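Local coordinates for C2 domain protein (Ramazzottius varieornatus, PDB 7DF2) that binds calcium ions through its C2 domain and belongs to a protein type found specifically in tardigrades, at residues I73-T78 / D88-S93; V130-K135 / D141-Y146. All coordinates share one frame; numbering follows the deposited sequence.

Both contacts are buried and draw on the same antiparallel sheet, in which strands 70-77 and 121-136 run side by side. Contact 1 lies nearer the centre of the chain and folds the 88-93 loop back over strand 70-77; no hydrogen bond joins its segments, which meet mainly through apolar groups, with one buried, well-partnered carboxylate at the end. Contact 2 is a hairpin pairing of strands 121-136 and 139-150, running from backbone hydrogen bonding to a site with two calcium ions. The two meet where Ile73 O lies 2.9 Å from Arg131 N, a probable hydrogen bond, and where the Tyr92 ring takes a cation-pi contact from Arg131.

Contact 1: residues I73-T78 / D88-S93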
loop_
_atom_site.group_PDB
_atom_site.type_symbol
_atom_site.label_atom_id
_atom_site.label_comp_id
_atom_site.label_asym_id
_atom_site.label_seq_id
_atom_site.Cartn_x
_atom_site.Cartn_y
_atom_site.Cartn_z
ATOM N N ILE A 73 4.080 -5.803 3.603
ATOM C CA ILE A 73 4.314 -4.499 4.216
ATOM C C ILE A 73 3.690 -3.421 3.339
ATOM O O ILE A 73 3.538 -3.592 2.126
ATOM C CB ILE A 73 5.825 -4.227 4.426
ATOM C CG1 ILE A 73 6.537 -4.092 3.076
ATOM C CG2 ILE A 73 6.468 -5.360 5.235
ATOM C CD1 ILE A 73 8.047 -3.896 3.216
ATOM N N ALA A 74 3.304 -2.305 3.964
ATOM C CA ALA A 74 2.541 -1.270 3.276
ATOM C C ALA A 74 2.977 0.120 3.721
ATOM O O ALA A 74 3.485 0.318 4.829
ATOM C CB ALA A 74 1.031 -1.421 3.515
ATOM N N PHE A 75 2.750 1.090 2.835
ATOM C CA PHE A 75 3.111 2.479 3.097
ATOM C C PHE A 75 2.251 3.392 2.232
ATOM O O PHE A 75 1.984 3.071 1.071
ATOM C CB PHE A 75 4.602 2.696 2.804
ATOM C CG PHE A 75 5.130 4.034 3.258
ATOM C CD1 PHE A 75 5.507 4.231 4.580
ATOM C CD2 PHE A 75 5.264 5.081 2.357
ATOM C CE1 PHE A 75 6.010 5.456 4.998
ATOM C CE2 PHE A 75 5.763 6.307 2.770
ATOM C CZ PHE A 75 6.130 6.490 4.094
ATOM N N ILE A 76 1.816 4.522 2.797
ATOM C CA ILE A 76 1.129 5.560 2.031
ATOM C C ILE A 76 2.190 6.579 1.626
ATOM O O ILE A 76 2.731 7.289 2.486
ATOM C CB ILE A 76 0.011 6.227 2.850
ATOM C CG1 ILE A 76 -1.073 5.217 3.234
ATOM C CG2 ILE A 76 -0.583 7.385 2.082
ATOM C CD1 ILE A 76 -1.996 5.702 4.389
ATOM N N ASP A 77 2.497 6.653 0.322
ATOM C CA ASP A 77 3.603 7.479 -0.182
ATOM C C ASP A 77 3.058 8.815 -0.687
ATOM O O ASP A 77 2.628 8.933 -1.838
ATOM C CB ASP A 77 4.362 6.740 -1.282
ATOM C CG ASP A 77 5.574 7.522 -1.787
ATOM O OD1 ASP A 77 5.857 8.623 -1.249
ATOM O OD2 ASP A 77 6.242 7.022 -2.721
ATOM N N THR A 78 3.129 9.839 0.157
ATOM C CA THR A 78 2.649 11.161 -0.218
ATOM C C THR A 78 3.708 12.020 -0.894
ATOM O O THR A 78 3.393 13.142 -1.311
ATOM C CB THR A 78 2.141 11.897 1.022
ATOM O OG1 THR A 78 3.192 11.945 1.994
ATOM C CG2 THR A 78 0.902 11.177 1.604
ATOM N N ASP A 88 14.631 4.943 -3.725
ATOM C CA ASP A 88 14.254 6.103 -4.531
ATOM C C ASP A 88 12.965 6.752 -4.044
ATOM O O ASP A 88 12.733 7.938 -4.312
ATOM C CB ASP A 88 14.099 5.707 -5.999
ATOM C CG ASP A 88 15.431 5.556 -6.708
ATOM O OD1 ASP A 88 16.473 5.434 -6.021
ATOM O OD2 ASP A 88 15.429 5.550 -7.956
ATOM N N SER A 89 12.103 6.000 -3.363
ATOM C CA SER A 89 10.845 6.546 -2.860
ATOM C C SER A 89 10.791 6.508 -1.340
ATOM O O SER A 89 10.698 7.562 -0.697
ATOM C CB SER A 89 9.655 5.782 -3.452
ATOM O OG SER A 89 9.862 4.381 -3.384
ATOM N N VAL A 90 10.844 5.320 -0.753
ATOM C CA VAL A 90 10.825 5.140 0.693
ATOM C C VAL A 90 11.463 3.794 1.005
ATOM O O VAL A 90 11.069 2.771 0.427
ATOM C CB VAL A 90 9.397 5.242 1.257
ATOM C CG1 VAL A 90 8.424 4.425 0.428
ATOM C CG2 VAL A 90 9.370 4.769 2.699
ATOM N N PRO A 91 12.444 3.750 1.903
ATOM C CA PRO A 91 13.082 2.473 2.237
ATOM C C PRO A 91 12.071 1.492 2.803
ATOM O O PRO A 91 11.160 1.870 3.542
ATOM C CB PRO A 91 14.128 2.865 3.286
ATOM C CG PRO A 91 14.344 4.329 3.091
ATOM C CD PRO A 91 13.038 4.879 2.636
ATOM N N TYR A 92 12.244 0.214 2.450
ATOM C CA TYR A 92 11.317 -0.817 2.906
ATOM C C TYR A 92 11.245 -0.878 4.426
ATOM O O TYR A 92 10.197 -1.224 4.987
ATOM C CB TYR A 92 11.729 -2.177 2.340
ATOM C CG TYR A 92 11.665 -2.269 0.834
ATOM C CD1 TYR A 92 10.613 -1.710 0.125
ATOM C CD2 TYR A 92 12.655 -2.931 0.118
ATOM C CE1 TYR A 92 10.551 -1.807 -1.259
ATOM C CE2 TYR A 92 12.607 -3.023 -1.248
ATOM C CZ TYR A 92 11.561 -2.463 -1.936
ATOM O OH TYR A 92 11.521 -2.571 -3.303
ATOM N N SER A 93 12.334 -0.516 5.113
ATOM C CA SER A 93 12.318 -0.506 6.574
ATOM C C SER A 93 11.315 0.490 7.151
ATOM O O SER A 93 10.980 0.395 8.335
ATOM C CB SER A 93 13.711 -0.178 7.108
ATOM O OG SER A 93 14.139 1.079 6.616
#
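Asp77 OD1 is gripped by three donors, the backbone N atoms of Glu79 and Lys80 and the amide ND2 of Asn201, while its OD2 makes a salt bridge with Arg129. Held at both oxygens, the carboxylate still touches the 88-93 loop: Asp77 OD2 lies 3.7 Å from Ser89 CB, a packing contact. The Ser89 hydroxyl has its own partners in the backbone oxygens of Asp84 and Gly86, and Asn201 ND2 also bonds to Ser89 O, tying both segments to one amide. The middle of the contact is apolar. Val90 CG2 sits over the face of the Phe75 ring, 3.9 Å from its centroid and 10° off the normal, a CH-pi contact. The other methyl, Val90 CG1, comes 3.8 Å from Phe75 CD2. CG anti to the backbone N (chi1 -170°) sends the ring toward the loop, and chi2 of 82° turns its face to Val90. Ile73 reaches out with its end methyl, and CD1 stops 4.2 Å from Tyr92 CB, the two side chains crossing nearly at right angles. With no direct hydrogen bond between the segments, the loop is probably held against strand 70-77 by buried apolar packing, with polar bonds through Asn201 at the Asp77 end.

Contact 2: residues V130-K135 / D141-Y146; sequences VRAIDK and DKIDNY. With CA (calcium ion), chain C; CA (calcium ion), chain D.
Asp134 and Asp141 both carry CG anti to the backbone N (chi1 161° and -179°), which turns their carboxylates from paired strands toward shared calcium. Asp134 OD2 binds the chain C ion at 2.3 Å and Asp141 OD2 the same ion at 2.5 Å; Ser56 also hydrogen-bonds the Asp141 carboxylate. Asp134 OD2 bridges to the chain D ion, which its OD1 grips too, and Lys135 O adds a ligand at 2.4 Å. Cys62, Asp63, Asp69 and Asp136 supply others. Asp134 N bonds to Asp141 O at 2.7 Å. A classic beta bulge follows: Ile143 N and Asp144 N reach Ala132 O from the same face of its plane. Extended Arg131 lays CG beside Asn145 OD1 and returns NH1 to that oxygen at 2.9 Å, guanidinium and amide planes 45° apart. A water accepts from Arg131 NH1 and Lys142 NZ; with Asp176, partner of the lysine amine, it probably eases the like charges. A leucine in place of Arg131 would probably leave Asn145 OD1 without this donor and the shared water with Lys142 alone. Aspartates of loops and strand ends gathering calcium at one end of a beta-sandwich, here two from the paired hairpin strands, are typical of C2 domains.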
loop_
_atom_site.group_PDB
_atom_site.type_symbol
_atom_site.label_atom_id
_atom_site.label_comp_id
_atom_site.label_asym_id
_atom_site.label_seq_id
_atom_site.Cartn_x
_atom_site.Cartn_y
_atom_site.Cartn_z
ATOM N N VAL A 130 2.601 -1.455 -1.617
ATOM C CA VAL A 130 2.620 -2.720 -0.891
ATOM C C VAL A 130 3.765 -3.554 -1.440
ATOM O O VAL A 130 3.989 -3.596 -2.656
ATOM C CB VAL A 130 1.292 -3.504 -1.025
ATOM C CG1 VAL A 130 1.395 -4.878 -0.354
ATOM C CG2 VAL A 130 0.129 -2.719 -0.423
ATOM N N ARG A 131 4.500 -4.202 -0.549
ATOM C CA ARG A 131 5.507 -5.169 -0.969
ATOM C C ARG A 131 5.247 -6.496 -0.274
ATOM O O ARG A 131 5.036 -6.544 0.945
ATOM C CB ARG A 131 6.924 -4.673 -0.670
ATOM C CG ARG A 131 8.018 -5.737 -0.941
ATOM C CD ARG A 131 9.403 -5.105 -0.761
ATOM N NE ARG A 131 10.492 -6.060 -0.923
ATOM C CZ ARG A 131 11.046 -6.368 -2.092
ATOM N NH1 ARG A 131 10.612 -5.800 -3.205
ATOM N NH2 ARG A 131 12.040 -7.243 -2.146
ATOM N N ALA A 132 5.261 -7.574 -1.049
ATOM C CA ALA A 132 5.081 -8.913 -0.515
ATOM C C ALA A 132 6.295 -9.755 -0.868
ATOM O O ALA A 132 6.723 -9.776 -2.024
ATOM C CB ALA A 132 3.806 -9.565 -1.069
ATOM N N ILE A 133 6.850 -10.447 0.125
ATOM C CA ILE A 133 7.932 -11.399 -0.116
ATOM C C ILE A 133 7.555 -12.706 0.558
ATOM O O ILE A 133 6.763 -12.749 1.501
ATOM C CB ILE A 133 9.319 -10.920 0.390
ATOM C CG1 ILE A 133 9.315 -10.741 1.906
ATOM C CG2 ILE A 133 9.705 -9.603 -0.252
ATOM C CD1 ILE A 133 9.976 -11.867 2.671
ATOM N N ASP A 134 8.120 -13.787 0.034
ATOM C CA ASP A 134 8.053 -15.094 0.669
ATOM C C ASP A 134 9.313 -15.257 1.509
ATOM O O ASP A 134 10.427 -15.119 0.993
ATOM C CB ASP A 134 7.957 -16.195 -0.392
ATOM C CG ASP A 134 8.346 -17.561 0.147
ATOM O OD1 ASP A 134 7.746 -17.983 1.144
ATOM O OD2 ASP A 134 9.254 -18.213 -0.415
ATOM N N LYS A 135 9.145 -15.523 2.801
ATOM C CA LYS A 135 10.306 -15.739 3.652
ATOM C C LYS A 135 10.931 -17.093 3.346
ATOM O O LYS A 135 10.232 -18.112 3.283
ATOM C CB LYS A 135 9.912 -15.668 5.126
ATOM C CG LYS A 135 9.481 -14.293 5.580
ATOM C CD LYS A 135 9.141 -14.304 7.061
ATOM C CE LYS A 135 8.003 -15.270 7.348
ATOM N NZ LYS A 135 6.722 -14.783 6.770
ATOM N N ASP A 141 12.288 -13.860 -0.830
ATOM C CA ASP A 141 11.933 -14.402 -2.141
ATOM C C ASP A 141 10.794 -13.509 -2.627
ATOM O O ASP A 141 9.667 -13.642 -2.147
ATOM C CB ASP A 141 11.516 -15.870 -1.986
ATOM C CG ASP A 141 11.136 -16.550 -3.285
ATOM O OD1 ASP A 141 10.826 -15.881 -4.294
ATOM O OD2 ASP A 141 11.113 -17.800 -3.270
ATOM N N LYS A 142 11.083 -12.579 -3.541
ATOM C CA LYS A 142 10.110 -11.532 -3.854
ATOM C C LYS A 142 8.854 -12.097 -4.512
ATOM O O LYS A 142 8.926 -12.875 -5.478
ATOM C CB LYS A 142 10.745 -10.466 -4.751
ATOM C CG LYS A 142 9.774 -9.375 -5.216
ATOM C CD LYS A 142 10.413 -8.516 -6.318
ATOM C CE LYS A 142 9.528 -7.340 -6.680
ATOM N NZ LYS A 142 10.187 -6.492 -7.719
ATOM N N ILE A 143 7.694 -11.728 -3.962
ATOM C CA ILE A 143 6.422 -12.018 -4.610
ATOM C C ILE A 143 6.141 -10.874 -5.568
ATOM O O ILE A 143 6.151 -11.073 -6.787
ATOM C CB ILE A 143 5.295 -12.248 -3.588
ATOM C CG1 ILE A 143 5.600 -13.533 -2.822
ATOM C CG2 ILE A 143 3.952 -12.397 -4.288
ATOM C CD1 ILE A 143 4.829 -13.679 -1.565
ATOM N N ASP A 144 5.926 -9.665 -5.049
ATOM C CA ASP A 144 5.819 -8.512 -5.938
ATOM C C ASP A 144 5.789 -7.227 -5.129
ATOM O O ASP A 144 5.611 -7.230 -3.905
ATOM C CB ASP A 144 4.583 -8.578 -6.843
ATOM C CG ASP A 144 4.917 -8.229 -8.297
ATOM O OD1 ASP A 144 5.788 -7.357 -8.488
ATOM O OD2 ASP A 144 4.332 -8.828 -9.236
ATOM N N ASN A 145 5.990 -6.123 -5.853
ATOM C CA ASN A 145 5.657 -4.778 -5.403
ATOM C C ASN A 145 4.372 -4.348 -6.107
ATOM O O ASN A 145 4.149 -4.675 -7.277
ATOM C CB ASN A 145 6.778 -3.781 -5.721
ATOM C CG ASN A 145 8.078 -4.083 -4.988
ATOM O OD1 ASN A 145 8.076 -4.587 -3.870
ATOM N ND2 ASN A 145 9.200 -3.748 -5.617
ATOM N N TYR A 146 3.528 -3.603 -5.396
ATOM C CA TYR A 146 2.237 -3.166 -5.915
ATOM C C TYR A 146 2.102 -1.678 -5.639
ATOM O O TYR A 146 2.363 -1.241 -4.519
ATOM C CB TYR A 146 1.080 -3.935 -5.239
ATOM C CG TYR A 146 1.248 -5.433 -5.224
ATOM C CD1 TYR A 146 2.040 -6.057 -4.257
ATOM C CD2 TYR A 146 0.598 -6.233 -6.155
ATOM C CE1 TYR A 146 2.201 -7.428 -4.241
ATOM C CE2 TYR A 146 0.751 -7.618 -6.149
ATOM C CZ TYR A 146 1.554 -8.210 -5.196
ATOM O OH TYR A 146 1.713 -9.584 -5.190
HETATM CA CA CA C . 10.819 -19.534 -1.536
HETATM CA CA CA D . 9.349 -19.724 1.802
HETATM O O HOH W 1 12.260 -5.492 -5.754
HETATM O O HOH W 2 12.357 -21.078 -2.536
HETATM O O HOH W 3 10.555 -21.405 3.047
#